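Local structure of type C neurotoxin (3PME) at residues 224-229 with 402-407; 231-236 with 285-290; 119-124 with 165-170. The protein probably binds nerve-cell membranes, through gangliosides and phospholipid, as the receptor-binding domain of a botulinum C/D mosaic neurotoxin. One frame throughout, in Å; residues are numbered along the deposited sequence.

Contact 1: residues 224-229 with 402-407; sequences KDYWGN and FWKFIS
A buried contact of mixed polar and apolar character joins the loop 224-229 to strand 403-406 and S407, where Y226 and W227 lie against I406 and S407. It sits in the C-terminal, trefoil-clan half of the receptor-binding region. The loop makes a type I beta turn from D225 to G228, and D225 organises it. OD1 of D225 accepts the backbone N of W227, which makes an Asx turn, and the backbone N of N229. These two donors come from opposite faces of the carboxylate plane. The other oxygen, OD2, takes ND2 of N229 on its syn lone pair. It also accepts OG of S407 at 2.9 Å, from well above the carboxylate plane. Four bonds therefore fix the carboxylate, which probably favours its charged form. The W227 indole presents its edge to S407. NE1 of W227 donates to the carbonyl O of S407 at 3.0 Å, with an N-H...O angle of 165° and the acceptor near the ring plane. One backbone bond, Y226 N to F405 O at 2.9 Å, ties turn to strand. The Y226 side chain lies beside I406 and points the same way, its CG 3.8 Å from CG1 of I406. CG of Y226 stands anti to the backbone N (chi1 -179°), and CD1 of the ring meets CD of K404 at 3.7 Å. The extended K404 chain carries NZ to a water that also bonds the carbonyl O of Y226. A second water links K224 O to F405 N. Strand 403-406 pairs antiparallel with strand 238-241, and F405 packs on strand 356-360. On the turn side, N229 OD1 accepts from W140 NE1, and W227 and N229 touch K76 of strand 68-77, so the contact borders the N-terminal, concanavalin-clan half.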
loop_
_atom_site.group_PDB
_atom_site.type_symbol
_atom_site.label_atom_id
_atom_site.label_comp_id
_atom_site.label_asym_id
_atom_site.label_seq_id
_atom_site.Cartn_x
_atom_site.Cartn_y
_atom_site.Cartn_z
ATOM N N LYS A 224 3.553 5.776 -3.842
ATOM C CA LYS A 224 3.207 5.136 -2.573
ATOM C C LYS A 224 4.419 4.716 -1.756
ATOM O O LYS A 224 5.487 4.435 -2.299
ATOM C CB LYS A 224 2.354 3.889 -2.826
ATOM C CG LYS A 224 1.147 4.142 -3.704
ATOM C CD LYS A 224 0.261 5.249 -3.159
ATOM C CE LYS A 224 -1.095 5.236 -3.883
ATOM N NZ LYS A 224 -0.920 5.348 -5.369
ATOM N N ASP A 225 4.250 4.679 -0.439
ATOM C CA ASP A 225 5.253 4.035 0.406
ATOM C C ASP A 225 5.053 2.516 0.394
ATOM O O ASP A 225 4.164 1.989 -0.301
ATOM C CB ASP A 225 5.310 4.642 1.832
ATOM C CG ASP A 225 4.096 4.299 2.701
ATOM O OD1 ASP A 225 3.307 3.384 2.366
ATOM O OD2 ASP A 225 3.933 4.948 3.757
ATOM N N TYR A 226 5.883 1.815 1.153
ATOM C CA TYR A 226 5.921 0.359 1.191
ATOM C C TYR A 226 4.563 -0.236 1.539
ATOM O O TYR A 226 4.206 -1.317 1.054
ATOM C CB TYR A 226 6.961 -0.048 2.237
ATOM C CG TYR A 226 7.161 -1.528 2.419
ATOM C CD1 TYR A 226 7.943 -2.255 1.531
ATOM C CD2 TYR A 226 6.581 -2.195 3.490
ATOM C CE1 TYR A 226 8.129 -3.619 1.693
ATOM C CE2 TYR A 226 6.780 -3.544 3.673
ATOM C CZ TYR A 226 7.545 -4.253 2.768
ATOM O OH TYR A 226 7.721 -5.607 2.937
ATOM N N TRP A 227 3.807 0.464 2.373
ATOM C CA TRP A 227 2.523 -0.033 2.872
ATOM C C TRP A 227 1.358 0.324 1.956
ATOM O O TRP A 227 0.222 -0.071 2.218
ATOM C CB TRP A 227 2.235 0.601 4.240
ATOM C CG TRP A 227 3.423 0.563 5.142
ATOM C CD1 TRP A 227 4.199 1.625 5.528
ATOM C CD2 TRP A 227 3.994 -0.595 5.751
ATOM N NE1 TRP A 227 5.213 1.191 6.346
ATOM C CE2 TRP A 227 5.109 -0.167 6.503
ATOM C CE3 TRP A 227 3.675 -1.960 5.725
ATOM C CZ2 TRP A 227 5.898 -1.057 7.229
ATOM C CZ3 TRP A 227 4.458 -2.843 6.452
ATOM C CH2 TRP A 227 5.561 -2.385 7.192
ATOM N N GLY A 228 1.619 1.099 0.910
ATOM C CA GLY A 228 0.549 1.619 0.069
ATOM C C GLY A 228 -0.054 2.961 0.478
ATOM O O GLY A 228 -1.050 3.402 -0.094
ATOM N N ASN A 229 0.545 3.613 1.471
ATOM C CA ASN A 229 0.150 4.966 1.861
ATOM C C ASN A 229 0.746 5.964 0.865
ATOM O O ASN A 229 1.755 5.672 0.219
ATOM C CB ASN A 229 0.728 5.340 3.232
ATOM C CG ASN A 229 0.416 4.332 4.318
ATOM O OD1 ASN A 229 -0.711 3.855 4.445
ATOM N ND2 ASN A 229 1.422 4.023 5.138
ATOM N N PHE A 402 13.308 -1.237 -9.364
ATOM C CA PHE A 402 12.162 -0.898 -8.528
ATOM C C PHE A 402 12.613 -0.490 -7.130
ATOM O O PHE A 402 13.376 -1.212 -6.496
ATOM C CB PHE A 402 11.191 -2.080 -8.409
ATOM C CG PHE A 402 10.569 -2.522 -9.721
ATOM C CD1 PHE A 402 10.767 -1.812 -10.900
ATOM C CD2 PHE A 402 9.769 -3.656 -9.753
ATOM C CE1 PHE A 402 10.186 -2.238 -12.093
ATOM C CE2 PHE A 402 9.179 -4.086 -10.940
ATOM C CZ PHE A 402 9.388 -3.379 -12.103
ATOM N N TRP A 403 12.113 0.653 -6.658
ATOM C CA TRP A 403 12.447 1.157 -5.320
ATOM C C TRP A 403 11.221 1.275 -4.435
ATOM O O TRP A 403 10.131 1.609 -4.906
ATOM C CB TRP A 403 13.136 2.525 -5.426
ATOM C CG TRP A 403 14.369 2.445 -6.257
ATOM C CD1 TRP A 403 14.453 2.589 -7.608
ATOM C CD2 TRP A 403 15.685 2.122 -5.802
ATOM N NE1 TRP A 403 15.747 2.394 -8.027
ATOM C CE2 TRP A 403 16.528 2.115 -6.935
ATOM C CE3 TRP A 403 16.236 1.853 -4.548
ATOM C CZ2 TRP A 403 17.888 1.838 -6.849
ATOM C CZ3 TRP A 403 17.607 1.591 -4.465
ATOM C CH2 TRP A 403 18.404 1.579 -5.607
ATOM N N LYS A 404 11.412 1.008 -3.146
ATOM C CA LYS A 404 10.336 1.151 -2.170
ATOM C C LYS A 404 10.834 1.991 -1.007
ATOM O O LYS A 404 12.047 2.131 -0.799
ATOM C CB LYS A 404 9.837 -0.207 -1.673
ATOM C CG LYS A 404 9.183 -1.065 -2.745
ATOM C CD LYS A 404 8.660 -2.346 -2.109
ATOM C CE LYS A 404 7.758 -3.116 -3.053
ATOM N NZ LYS A 404 7.096 -4.248 -2.357
ATOM N N PHE A 405 9.885 2.560 -0.275
ATOM C CA PHE A 405 10.193 3.504 0.789
ATOM C C PHE A 405 9.435 3.093 2.038
ATOM O O PHE A 405 8.199 3.197 2.104
ATOM C CB PHE A 405 9.821 4.916 0.345
ATOM C CG PHE A 405 10.628 5.402 -0.826
ATOM C CD1 PHE A 405 11.835 6.040 -0.624
ATOM C CD2 PHE A 405 10.187 5.199 -2.129
ATOM C CE1 PHE A 405 12.601 6.474 -1.702
ATOM C CE2 PHE A 405 10.947 5.627 -3.209
ATOM C CZ PHE A 405 12.154 6.275 -2.993
ATOM N N ILE A 406 10.172 2.620 3.042
ATOM C CA ILE A 406 9.506 2.090 4.224
ATOM C C ILE A 406 9.389 3.149 5.296
ATOM O O ILE A 406 10.392 3.560 5.868
ATOM C CB ILE A 406 10.238 0.872 4.801
ATOM C CG1 ILE A 406 10.429 -0.202 3.727
ATOM C CG2 ILE A 406 9.456 0.312 5.983
ATOM C CD1 ILE A 406 11.269 -1.373 4.215
ATOM N N SER A 407 8.166 3.588 5.565
ATOM C CA SER A 407 7.908 4.515 6.661
ATOM C C SER A 407 7.696 3.742 7.964
ATOM O O SER A 407 7.276 2.568 7.953
ATOM C CB SER A 407 6.663 5.332 6.349
ATOM O OG SER A 407 5.576 4.441 6.059
HETATM O O HOH W 1 7.342 2.332 -1.767
HETATM O O HOH W 2 5.062 -3.177 -0.806
#

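Contact 2: residues 231-236 with 285-290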
loop_
_atom_site.group_PDB
_atom_site.type_symbol
_atom_site.label_atom_id
_atom_site.label_comp_id
_atom_site.label_asym_id
_atom_site.label_seq_id
_atom_site.Cartn_x
_atom_site.Cartn_y
_atom_site.Cartn_z
ATOM N N LEU A 231 3.173 8.591 -0.472
ATOM C CA LEU A 231 4.541 9.013 -0.169
ATOM C C LEU A 231 4.509 10.518 0.040
ATOM O O LEU A 231 3.773 11.225 -0.654
ATOM C CB LEU A 231 5.462 8.636 -1.335
ATOM C CG LEU A 231 6.954 8.583 -1.003
ATOM C CD1 LEU A 231 7.271 7.314 -0.204
ATOM C CD2 LEU A 231 7.767 8.631 -2.278
ATOM N N LYS A 232 5.277 11.006 1.012
ATOM C CA LYS A 232 5.255 12.426 1.353
ATOM C C LYS A 232 6.652 13.003 1.426
ATOM O O LYS A 232 7.597 12.333 1.825
ATOM C CB LYS A 232 4.585 12.641 2.707
ATOM C CG LYS A 232 3.108 12.238 2.760
ATOM C CD LYS A 232 2.570 12.252 4.191
ATOM C CE LYS A 232 3.185 11.131 5.025
ATOM N NZ LYS A 232 2.565 11.023 6.386
ATOM N N PHE A 233 6.760 14.275 1.074
ATOM C CA PHE A 233 7.992 15.000 1.322
ATOM C C PHE A 233 8.295 15.064 2.823
ATOM O O PHE A 233 7.383 15.012 3.643
ATOM C CB PHE A 233 7.893 16.393 0.714
ATOM C CG PHE A 233 7.856 16.383 -0.779
ATOM C CD1 PHE A 233 8.980 16.032 -1.513
ATOM C CD2 PHE A 233 6.693 16.699 -1.454
ATOM C CE1 PHE A 233 8.944 16.013 -2.897
ATOM C CE2 PHE A 233 6.640 16.676 -2.840
ATOM C CZ PHE A 233 7.761 16.331 -3.567
ATOM N N ASP A 234 9.580 15.150 3.171
ATOM C CA ASP A 234 10.029 15.258 4.580
ATOM C C ASP A 234 9.965 14.015 5.473
ATOM O O ASP A 234 10.754 13.871 6.409
ATOM C CB ASP A 234 9.327 16.409 5.288
ATOM C CG ASP A 234 9.654 17.726 4.675
ATOM O OD1 ASP A 234 10.646 18.352 5.124
ATOM O OD2 ASP A 234 8.942 18.135 3.735
ATOM N N THR A 235 9.028 13.124 5.217
ATOM C CA THR A 235 8.893 11.928 6.028
ATOM C C THR A 235 10.157 11.084 5.898
ATOM O O THR A 235 10.734 10.962 4.817
ATOM C CB THR A 235 7.651 11.112 5.582
ATOM O OG1 THR A 235 6.474 11.865 5.893
ATOM C CG2 THR A 235 7.566 9.742 6.272
ATOM N N GLU A 236 10.584 10.488 7.003
ATOM C CA GLU A 236 11.727 9.595 6.948
ATOM C C GLU A 236 11.318 8.262 6.346
ATOM O O GLU A 236 10.295 7.680 6.722
ATOM C CB GLU A 236 12.348 9.406 8.332
ATOM C CG GLU A 236 13.052 10.672 8.794
ATOM C CD GLU A 236 13.811 10.511 10.100
ATOM O OE1 GLU A 236 13.861 9.387 10.633
ATOM O OE2 GLU A 236 14.365 11.527 10.578
ATOM N N SER A 285 3.808 17.381 1.936
ATOM C CA SER A 285 2.824 17.198 0.861
ATOM C C SER A 285 3.057 15.885 0.103
ATOM O O SER A 285 4.141 15.296 0.174
ATOM C CB SER A 285 2.803 18.388 -0.103
ATOM O OG SER A 285 3.994 18.487 -0.853
ATOM N N ARG A 286 2.032 15.415 -0.596
ATOM C CA ARG A 286 2.151 14.160 -1.339
ATOM C C ARG A 286 3.121 14.275 -2.495
ATOM O O ARG A 286 3.171 15.301 -3.184
ATOM C CB ARG A 286 0.786 13.697 -1.850
ATOM C CG ARG A 286 -0.175 13.297 -0.754
ATOM C CD ARG A 286 -1.542 12.980 -1.330
ATOM N NE ARG A 286 -2.394 12.331 -0.339
ATOM C CZ ARG A 286 -3.589 11.807 -0.612
ATOM N NH1 ARG A 286 -4.077 11.877 -1.840
ATOM N NH2 ARG A 286 -4.296 11.229 0.350
ATOM N N ILE A 287 3.895 13.215 -2.701
ATOM C CA ILE A 287 4.808 13.134 -3.828
ATOM C C ILE A 287 4.089 12.506 -5.012
ATOM O O ILE A 287 3.540 11.408 -4.911
ATOM C CB ILE A 287 6.061 12.335 -3.468
ATOM C CG1 ILE A 287 6.789 13.034 -2.311
ATOM C CG2 ILE A 287 6.977 12.225 -4.678
ATOM C CD1 ILE A 287 8.014 12.284 -1.796
ATOM N N LEU A 288 4.076 13.219 -6.126
ATOM C CA LEU A 288 3.310 12.802 -7.292
ATOM C C LEU A 288 4.180 12.233 -8.393
ATOM O O LEU A 288 5.355 12.549 -8.520
ATOM C CB LEU A 288 2.507 13.982 -7.850
ATOM C CG LEU A 288 1.559 14.653 -6.862
ATOM C CD1 LEU A 288 0.709 15.703 -7.577
ATOM C CD2 LEU A 288 0.670 13.641 -6.146
ATOM N N ASN A 289 3.568 11.378 -9.196
ATOM C CA ASN A 289 4.184 10.870 -10.396
ATOM C C ASN A 289 4.818 11.972 -11.255
ATOM O O ASN A 289 4.141 12.920 -11.672
ATOM C CB ASN A 289 3.102 10.105 -11.171
ATOM C CG ASN A 289 3.622 9.477 -12.429
ATOM O OD1 ASN A 289 4.630 8.771 -12.421
ATOM N ND2 ASN A 289 2.931 9.729 -13.539
ATOM N N GLY A 290 6.122 11.850 -11.504
ATOM C CA GLY A 290 6.861 12.823 -12.286
ATOM C C GLY A 290 7.492 13.984 -11.517
ATOM O O GLY A 290 8.176 14.821 -12.109
#
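I287 lies over one face of the F233 ring. Its CG1 stands 3.5 Å from the ring centroid and only 4° off the ring normal, a well-centred CH-pi contact. CG1 of I287 is anti to its own carbonyl carbon (chi1 -61°), and chi2 of 176° extends the chain. CD1 of I287 thus runs on past the ring to the backbone of K232 and to CD2 of L231, 3.7 Å away. The L231 side chain crosses I287 at a slant. The F233 ring is also met at its edge, where OG of S285 lies near the ring plane, 3.3 Å from CD2 of F233. That hydroxyl is hydrogen-bonded to the carbonyl O of N282. K232 and R286 point their side chains away; their CA atoms make CA-H...O contacts to S285 O and L231 O. Two backbone bonds flank this pair: I287 N to L231 O at 2.9 Å, and F233 N to S285 O at 3.0 Å. L231 and I287 also pack on I275 and I345. This is a single antiparallel beta bridge, with K232 and R286 as a non-hydrogen-bonded pair, between two loops that lie against strands 273-277 and 343-347 of the trefoil-clan half.

Contact 3: residues 119-124 with 165-170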
loop_
_atom_site.group_PDB
_atom_site.type_symbol
_atom_site.label_atom_id
_atom_site.label_comp_id
_atom_site.label_asym_id
_atom_site.label_seq_id
_atom_site.Cartn_x
_atom_site.Cartn_y
_atom_site.Cartn_z
ATOM N N LYS A 119 -26.579 -22.437 7.970
ATOM C CA LYS A 119 -25.592 -23.003 7.057
ATOM C C LYS A 119 -24.865 -21.843 6.381
ATOM O O LYS A 119 -25.482 -20.837 6.031
ATOM C CB LYS A 119 -26.283 -23.896 6.025
ATOM C CG LYS A 119 -25.370 -24.474 4.954
ATOM C CD LYS A 119 -26.161 -25.286 3.924
ATOM C CE LYS A 119 -25.266 -25.746 2.778
ATOM N NZ LYS A 119 -26.043 -26.371 1.668
ATOM N N TYR A 120 -23.556 -21.952 6.208
ATOM C CA TYR A 120 -22.830 -20.848 5.594
ATOM C C TYR A 120 -21.818 -21.303 4.550
ATOM O O TYR A 120 -21.424 -22.475 4.500
ATOM C CB TYR A 120 -22.140 -19.981 6.649
ATOM C CG TYR A 120 -20.982 -20.662 7.329
ATOM C CD1 TYR A 120 -21.183 -21.480 8.431
ATOM C CD2 TYR A 120 -19.688 -20.490 6.864
ATOM C CE1 TYR A 120 -20.127 -22.106 9.054
ATOM C CE2 TYR A 120 -18.620 -21.104 7.488
ATOM C CZ TYR A 120 -18.849 -21.912 8.578
ATOM O OH TYR A 120 -17.793 -22.538 9.197
ATOM N N LYS A 121 -21.442 -20.367 3.692
ATOM C CA LYS A 121 -20.355 -20.560 2.732
ATOM C C LYS A 121 -19.369 -19.430 2.952
ATOM O O LYS A 121 -19.749 -18.354 3.413
ATOM C CB LYS A 121 -20.871 -20.512 1.292
ATOM C CG LYS A 121 -21.895 -21.584 0.952
ATOM C CD LYS A 121 -21.312 -22.974 1.141
ATOM C CE LYS A 121 -22.239 -24.045 0.577
ATOM N NZ LYS A 121 -22.057 -24.196 -0.897
ATOM N N SER A 122 -18.106 -19.663 2.633
ATOM C CA SER A 122 -17.101 -18.627 2.848
ATOM C C SER A 122 -16.107 -18.513 1.701
ATOM O O SER A 122 -15.846 -19.477 0.970
ATOM C CB SER A 122 -16.355 -18.878 4.159
ATOM O OG SER A 122 -15.632 -20.086 4.103
ATOM N N LEU A 123 -15.568 -17.307 1.542
ATOM C CA LEU A 123 -14.424 -17.056 0.678
ATOM C C LEU A 123 -13.293 -16.705 1.620
ATOM O O LEU A 123 -13.466 -15.878 2.504
ATOM C CB LEU A 123 -14.698 -15.872 -0.241
ATOM C CG LEU A 123 -15.810 -16.078 -1.273
ATOM C CD1 LEU A 123 -16.265 -14.716 -1.802
ATOM C CD2 LEU A 123 -15.269 -16.964 -2.393
ATOM N N ILE A 124 -12.143 -17.337 1.426
ATOM C CA ILE A 124 -11.017 -17.146 2.323
ATOM C C ILE A 124 -9.782 -16.788 1.513
ATOM O O ILE A 124 -9.486 -17.418 0.500
ATOM C CB ILE A 124 -10.755 -18.411 3.160
ATOM C CG1 ILE A 124 -12.015 -18.812 3.928
ATOM C CG2 ILE A 124 -9.619 -18.167 4.156
ATOM C CD1 ILE A 124 -11.947 -20.214 4.534
ATOM N N GLU A 165 -16.940 -19.572 -4.561
ATOM C CA GLU A 165 -17.681 -20.506 -3.730
ATOM C C GLU A 165 -19.134 -20.542 -4.169
ATOM O O GLU A 165 -19.755 -19.514 -4.434
ATOM C CB GLU A 165 -17.577 -20.128 -2.246
ATOM C CG GLU A 165 -18.203 -21.157 -1.315
ATOM C CD GLU A 165 -17.346 -22.398 -1.158
ATOM O OE1 GLU A 165 -16.157 -22.353 -1.536
ATOM O OE2 GLU A 165 -17.855 -23.415 -0.643
ATOM N N ARG A 166 -19.679 -21.746 -4.248
ATOM C CA ARG A 166 -21.052 -21.916 -4.686
ATOM C C ARG A 166 -22.001 -21.454 -3.588
ATOM O O ARG A 166 -21.800 -21.783 -2.422
ATOM C CB ARG A 166 -21.283 -23.390 -5.013
ATOM C CG ARG A 166 -22.618 -23.707 -5.622
ATOM C CD ARG A 166 -22.590 -25.128 -6.182
ATOM N NE ARG A 166 -22.306 -26.125 -5.153
ATOM C CZ ARG A 166 -21.092 -26.582 -4.849
ATOM N NH1 ARG A 166 -20.020 -26.133 -5.497
ATOM N NH2 ARG A 166 -20.948 -27.488 -3.890
ATOM N N ILE A 167 -23.013 -20.676 -3.954
ATOM C CA ILE A 167 -24.020 -20.257 -2.982
ATOM C C ILE A 167 -25.435 -20.584 -3.443
ATOM O O ILE A 167 -26.392 -20.391 -2.699
ATOM C CB ILE A 167 -23.923 -18.749 -2.629
ATOM C CG1 ILE A 167 -24.037 -17.878 -3.885
ATOM C CG2 ILE A 167 -22.626 -18.448 -1.875
ATOM C CD1 ILE A 167 -24.219 -16.406 -3.595
ATOM N N GLU A 168 -25.555 -21.087 -4.669
ATOM C CA GLU A 168 -26.855 -21.403 -5.238
ATOM C C GLU A 168 -27.524 -22.509 -4.438
ATOM O O GLU A 168 -28.741 -22.687 -4.510
ATOM C CB GLU A 168 -26.702 -21.836 -6.699
ATOM C CG GLU A 168 -28.021 -21.974 -7.446
ATOM C CD GLU A 168 -27.850 -22.607 -8.817
ATOM O OE1 GLU A 168 -26.778 -23.206 -9.068
ATOM O OE2 GLU A 168 -28.793 -22.508 -9.636
ATOM N N ASP A 169 -26.729 -23.249 -3.673
ATOM C CA ASP A 169 -27.236 -24.357 -2.873
ATOM C C ASP A 169 -27.612 -23.974 -1.432
ATOM O O ASP A 169 -28.141 -24.799 -0.687
ATOM C CB ASP A 169 -26.230 -25.518 -2.868
ATOM C CG ASP A 169 -24.855 -25.108 -2.352
ATOM O OD1 ASP A 169 -24.434 -23.952 -2.579
ATOM O OD2 ASP A 169 -24.185 -25.957 -1.725
ATOM N N LEU A 170 -27.325 -22.743 -1.023
ATOM C CA LEU A 170 -27.801 -22.277 0.279
ATOM C C LEU A 170 -29.315 -22.205 0.223
ATOM O O LEU A 170 -29.904 -22.096 -0.852
ATOM C CB LEU A 170 -27.251 -20.884 0.614
ATOM C CG LEU A 170 -25.790 -20.788 1.062
ATOM C CD1 LEU A 170 -25.385 -19.326 1.297
ATOM C CD2 LEU A 170 -25.552 -21.611 2.305
HETATM O O HOH W 3 -19.705 -25.529 -1.507
HETATM O O HOH W 4 -17.572 -22.502 2.093
#
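K121 and D169 meet with their side chains at a slant. NZ of K121 stands between the two carboxylate oxygens of D169, 2.9 Å from OD1 and 2.9 Å from OD2, and each oxygen receives it on its syn lone pair. The same NZ donates to the carbonyl O of R166 at 2.9 Å, from above the carbonyl plane. The K121 chain gets there by bending at chi2 (-60°) and again at chi4 (82°). D169 sits in a type I turn, I167 to L170, that follows strand 160-166. Strand 120-126 belongs to a different antiparallel sheet, paired with strand 108-114, so side chains join the edges of two sheets in the concanavalin-clan half. E165 crosses K121 at about a right angle, its CG 3.8 Å from CB of K121. A water bridges OE2 of E165 to NZ of K121. L170 runs past K121 in the opposite direction, CD2 of L170 3.9 Å from CG of K121. The extended K119 chain crosses L170 obliquely, over CD2 of L170. NZ of K119 makes a long salt bridge to OD2 of D169, 3.9 Å; R166 NE adds another long one. CD2 of L123 packs on CB of E165, 3.9 Å away.

How the contacts relate
Contacts 1 and 2 belong to the trefoil-clan half and touch each other: L231 CD1 of contact 2 packs on F405 CB of contact 1 at 3.5 Å. Contact 2 is nested inside the loop that contact 1 closes, and both draw on the loop between helix 207-218 and strand 238-241. Contact 1 is buried, and its aspartate is satisfied by neutral donors. Contact 2 is partly buried and relies on apolar and backbone contacts. Contact 3 lies in the other half, its centre about 36 Å from that of contact 1 and 43 Å from that of contact 2. Its partly exposed edge holds a lysine, arginine and carboxylate network; no salt bridge spans contact 1 or 2.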